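Fe-regulated protein B (Neisseria meningitidis, PDB 4AIP) is a TonB-dependent transporter of the outer membrane that takes up iron, possibly as a siderophore complex. Local coordinates at residues Ser498-Ala504 with Arg533-Ile539. Numbering follows the deposited sequence.
Sequences SASHNYA and RARNTEI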
ATOM      1  N   SER B 498      51.833 -11.992  -2.045  1.00 27.52           N
ATOM      2  CA  SER B 498      50.937 -12.350  -3.114  1.00 27.53           C
ATOM      3  C   SER B 498      51.290 -11.641  -4.347  1.00 28.53           C
ATOM      4  O   SER B 498      51.786 -10.503  -4.299  1.00 28.89           O
ATOM      5  CB  SER B 498      49.551 -11.812  -2.834  1.00 26.41           C
ATOM      6  OG  SER B 498      49.162 -12.160  -1.546  1.00 27.01           O
ATOM      7  N   ALA B 499      50.932 -12.269  -5.454  1.00 28.92           N
ATOM      8  CA  ALA B 499      51.050 -11.695  -6.770  1.00 29.13           C
ATOM      9  C   ALA B 499      50.110 -12.460  -7.656  1.00 28.42           C
ATOM     10  O   ALA B 499      49.934 -13.649  -7.464  1.00 27.98           O
ATOM     11  CB  ALA B 499      52.510 -11.816  -7.294  1.00 28.91           C
ATOM     12  N   SER B 500      49.524 -11.753  -8.608  1.00 27.64           N
ATOM     13  CA  SER B 500      48.603 -12.325  -9.557  1.00 27.03           C
ATOM     14  C   SER B 500      48.704 -11.567 -10.885  1.00 27.57           C
ATOM     15  O   SER B 500      49.173 -10.418 -10.945  1.00 28.13           O
ATOM     16  CB  SER B 500      47.158 -12.372  -9.004  1.00 24.54           C
ATOM     17  OG  SER B 500      46.655 -11.058  -8.810  1.00 22.57           O
ATOM     18  N   HIS B 501      48.305 -12.232 -11.953  1.00 27.32           N
ATOM     19  CA  HIS B 501      48.366 -11.665 -13.285  1.00 27.03           C
ATOM     20  C   HIS B 501      47.163 -12.220 -14.010  1.00 27.65           C
ATOM     21  O   HIS B 501      47.140 -13.360 -14.441  1.00 27.84           O
ATOM     22  CB  HIS B 501      49.709 -12.007 -13.970  1.00 25.84           C
ATOM     23  CG  HIS B 501      49.925 -11.303 -15.276  1.00 22.80           C
ATOM     24  ND1 HIS B 501      49.949  -9.927 -15.398  1.00 22.45           N
ATOM     25  CD2 HIS B 501      50.129 -11.792 -16.519  1.00 21.04           C
ATOM     26  CE1 HIS B 501      50.129  -9.602 -16.669  1.00 20.69           C
ATOM     27  NE2 HIS B 501      50.252 -10.716 -17.365  1.00 21.98           N
ATOM     28  N   ASN B 502      46.118 -11.406 -14.055  1.00 28.01           N
ATOM     29  CA  ASN B 502      44.803 -11.884 -14.394  1.00 27.34           C
ATOM     30  C   ASN B 502      44.309 -11.139 -15.582  1.00 27.96           C
ATOM     31  O   ASN B 502      44.359  -9.915 -15.621  1.00 28.64           O
ATOM     32  CB  ASN B 502      43.821 -11.631 -13.252  1.00 25.20           C
ATOM     33  CG  ASN B 502      44.071 -12.497 -12.026  1.00 22.05           C
ATOM     34  OD1 ASN B 502      44.787 -13.496 -12.078  1.00 20.68           O
ATOM     35  ND2 ASN B 502      43.426 -12.142 -10.917  1.00 19.04           N
ATOM     36  N   TYR B 503      43.812 -11.896 -16.534  1.00 27.60           N
ATOM     37  CA  TYR B 503      43.123 -11.381 -17.692  1.00 27.47           C
ATOM     38  C   TYR B 503      41.646 -11.639 -17.562  1.00 28.23           C
ATOM     39  O   TYR B 503      41.217 -12.702 -17.070  1.00 28.28           O
ATOM     40  CB  TYR B 503      43.597 -12.111 -18.952  1.00 25.56           C
ATOM     41  CG  TYR B 503      44.926 -11.664 -19.443  1.00 22.50           C
ATOM     42  CD1 TYR B 503      46.109 -12.235 -18.958  1.00 21.92           C
ATOM     43  CD2 TYR B 503      45.002 -10.672 -20.414  1.00 20.81           C
ATOM     44  CE1 TYR B 503      47.368 -11.806 -19.426  1.00 20.59           C
ATOM     45  CE2 TYR B 503      46.215 -10.254 -20.917  1.00 20.85           C
ATOM     46  CZ  TYR B 503      47.403 -10.816 -20.423  1.00 22.18           C
ATOM     47  OH  TYR B 503      48.619 -10.332 -20.920  1.00 23.24           O
ATOM     48  N   ALA B 504      40.871 -10.672 -18.024  1.00 28.58           N
ATOM     49  CA  ALA B 504      39.442 -10.803 -18.057  1.00 28.94           C
ATOM     50  C   ALA B 504      38.844  -9.922 -19.133  1.00 29.05           C
ATOM     51  O   ALA B 504      39.473  -8.940 -19.598  1.00 29.32           O
ATOM     52  CB  ALA B 504      38.843 -10.483 -16.701  1.00 29.28           C
ATOM     53  N   ARG B 533      39.203  -5.751 -22.500  1.00 13.88           N
ATOM     54  CA  ARG B 533      40.008  -6.794 -21.985  1.00 15.32           C
ATOM     55  C   ARG B 533      41.070  -6.269 -21.064  1.00 16.20           C
ATOM     56  O   ARG B 533      41.904  -5.473 -21.457  1.00 17.01           O
ATOM     57  CB  ARG B 533      40.649  -7.579 -23.105  1.00 16.85           C
ATOM     58  CG  ARG B 533      41.332  -8.790 -22.568  1.00 18.81           C
ATOM     59  CD  ARG B 533      41.725  -9.653 -23.723  1.00 22.18           C
ATOM     60  NE  ARG B 533      42.095 -11.005 -23.269  1.00 21.94           N
ATOM     61  CZ  ARG B 533      43.274 -11.571 -23.462  1.00 21.06           C
ATOM     62  NH1 ARG B 533      44.232 -10.971 -24.153  1.00 21.71           N
ATOM     63  NH2 ARG B 533      43.492 -12.758 -22.959  1.00 22.36           N
ATOM     64  N   ALA B 534      41.056  -6.802 -19.847  1.00 16.57           N
ATOM     65  CA  ALA B 534      41.827  -6.273 -18.751  1.00 17.47           C
ATOM     66  C   ALA B 534      43.019  -7.140 -18.514  1.00 18.34           C
ATOM     67  O   ALA B 534      42.909  -8.376 -18.571  1.00 19.57           O
ATOM     68  CB  ALA B 534      40.971  -6.252 -17.435  1.00 17.61           C
ATOM     69  N   ARG B 535      44.137  -6.499 -18.163  1.00 17.05           N
ATOM     70  CA  ARG B 535      45.326  -7.191 -17.759  1.00 16.62           C
ATOM     71  C   ARG B 535      45.658  -6.541 -16.439  1.00 16.87           C
ATOM     72  O   ARG B 535      46.054  -5.348 -16.374  1.00 16.61           O
ATOM     73  CB  ARG B 535      46.443  -6.985 -18.806  1.00 18.30           C
ATOM     74  CG  ARG B 535      47.657  -7.966 -18.658  1.00 20.36           C
ATOM     75  CD  ARG B 535      49.031  -7.329 -18.848  1.00 21.40           C
ATOM     76  NE  ARG B 535      48.989  -6.385 -19.956  1.00 24.15           N
ATOM     77  CZ  ARG B 535      49.704  -5.254 -20.038  1.00 23.74           C
ATOM     78  NH1 ARG B 535      50.520  -4.918 -19.079  1.00 21.65           N
ATOM     79  NH2 ARG B 535      49.579  -4.450 -21.090  1.00 24.64           N
ATOM     80  N   ASN B 536      45.464  -7.299 -15.380  1.00 15.33           N
ATOM     81  CA  ASN B 536      45.592  -6.775 -14.074  1.00 15.44           C
ATOM     82  C   ASN B 536      46.713  -7.523 -13.348  1.00 15.86           C
ATOM     83  O   ASN B 536      46.682  -8.747 -13.180  1.00 17.49           O
ATOM     84  CB  ASN B 536      44.254  -6.852 -13.328  1.00 16.87           C
ATOM     85  CG  ASN B 536      44.398  -6.556 -11.848  1.00 20.57           C
ATOM     86  OD1 ASN B 536      44.540  -5.376 -11.428  1.00 21.71           O
ATOM     87  ND2 ASN B 536      44.402  -7.633 -11.036  1.00 22.96           N
ATOM     88  N   THR B 537      47.725  -6.772 -12.930  1.00 15.64           N
ATOM     89  CA  THR B 537      48.847  -7.359 -12.223  1.00 17.26           C
ATOM     90  C   THR B 537      48.867  -6.742 -10.881  1.00 18.07           C
ATOM     91  O   THR B 537      48.700  -5.514 -10.778  1.00 17.59           O
ATOM     92  CB  THR B 537      50.175  -6.925 -12.867  1.00 18.44           C
ATOM     93  OG1 THR B 537      50.117  -7.188 -14.286  1.00 19.94           O
ATOM     94  CG2 THR B 537      51.347  -7.676 -12.227  1.00 18.94           C
ATOM     95  N   GLU B 538      49.101  -7.544  -9.850  1.00 17.53           N
ATOM     96  CA  GLU B 538      49.207  -6.925  -8.555  1.00 17.90           C
ATOM     97  C   GLU B 538      49.961  -7.711  -7.522  1.00 18.10           C
ATOM     98  O   GLU B 538      50.087  -8.935  -7.651  1.00 20.23           O
ATOM     99  CB  GLU B 538      47.811  -6.516  -8.094  1.00 19.13           C
ATOM    100  CG  GLU B 538      46.937  -7.457  -7.400  1.00 19.78           C
ATOM    101  CD  GLU B 538      45.716  -6.685  -6.885  1.00 22.83           C
ATOM    102  OE1 GLU B 538      44.808  -6.340  -7.722  1.00 20.27           O
ATOM    103  OE2 GLU B 538      45.705  -6.397  -5.636  1.00 23.51           O
ATOM    104  N   ILE B 539      50.479  -7.015  -6.523  1.00 17.11           N
ATOM    105  CA  ILE B 539      51.187  -7.658  -5.390  1.00 16.05           C
ATOM    106  C   ILE B 539      50.541  -7.302  -4.046  1.00 14.02           C
ATOM    107  O   ILE B 539      49.765  -6.330  -3.975  1.00 12.38           O
ATOM    108  CB  ILE B 539      52.665  -7.216  -5.341  1.00 18.18           C
ATOM    109  CG1 ILE B 539      52.759  -5.701  -5.547  1.00 19.60           C
ATOM    110  CG2 ILE B 539      53.440  -7.944  -6.499  1.00 19.55           C
ATOM    111  CD1 ILE B 539      53.894  -5.058  -4.853  1.00 20.95           C
TER
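Tyr503 lies between two arginines of the antiparallel neighbour strand. Its ring has Arg535 CG over one face, 3.4 Å from CZ, while CD2 sits over the centre of the Arg533 guanidinium, 3.5 Å above a plane turned only 25° from the ring. Arg533 gets there on a chain extended from CG to NE, with CG anti to the backbone N (chi1 -172°). Beyond the tyrosine, Arg535 CD presses on His501 CE1 at 3.3 Å, and His501 ND1 is hydrogen-bonded to Thr537 OG1 at 3.0 Å, with the hydroxyl near the imidazole plane, which probably helps to fix the ring's rotation. This run of close contacts thins out at the other end of the same face, where Ala499 CB meets Ile539 CG2 at 4.1 Å and the isoleucine is exposed.

The opposite face is buried, yet its side chains scarcely touch across the strands: Ser500 OG comes no nearer than 3.9 Å to Glu538 CG. Two of these polar ends reach the plug: Glu538 OE1 forms a salt bridge with Arg110, and Asn502 ND2 a hydrogen bond with Ala153 O. Paired backbone bonds join Ser500 with Glu538, Asn502 with Asn536 and Ala504 with Ala534, the straightest being Ala534 N to Ala504 O (2.7 Å, 173°). Antiparallel strands whose inner side chains reach the plug are as expected for the 22-stranded barrel of TonB-dependent receptors.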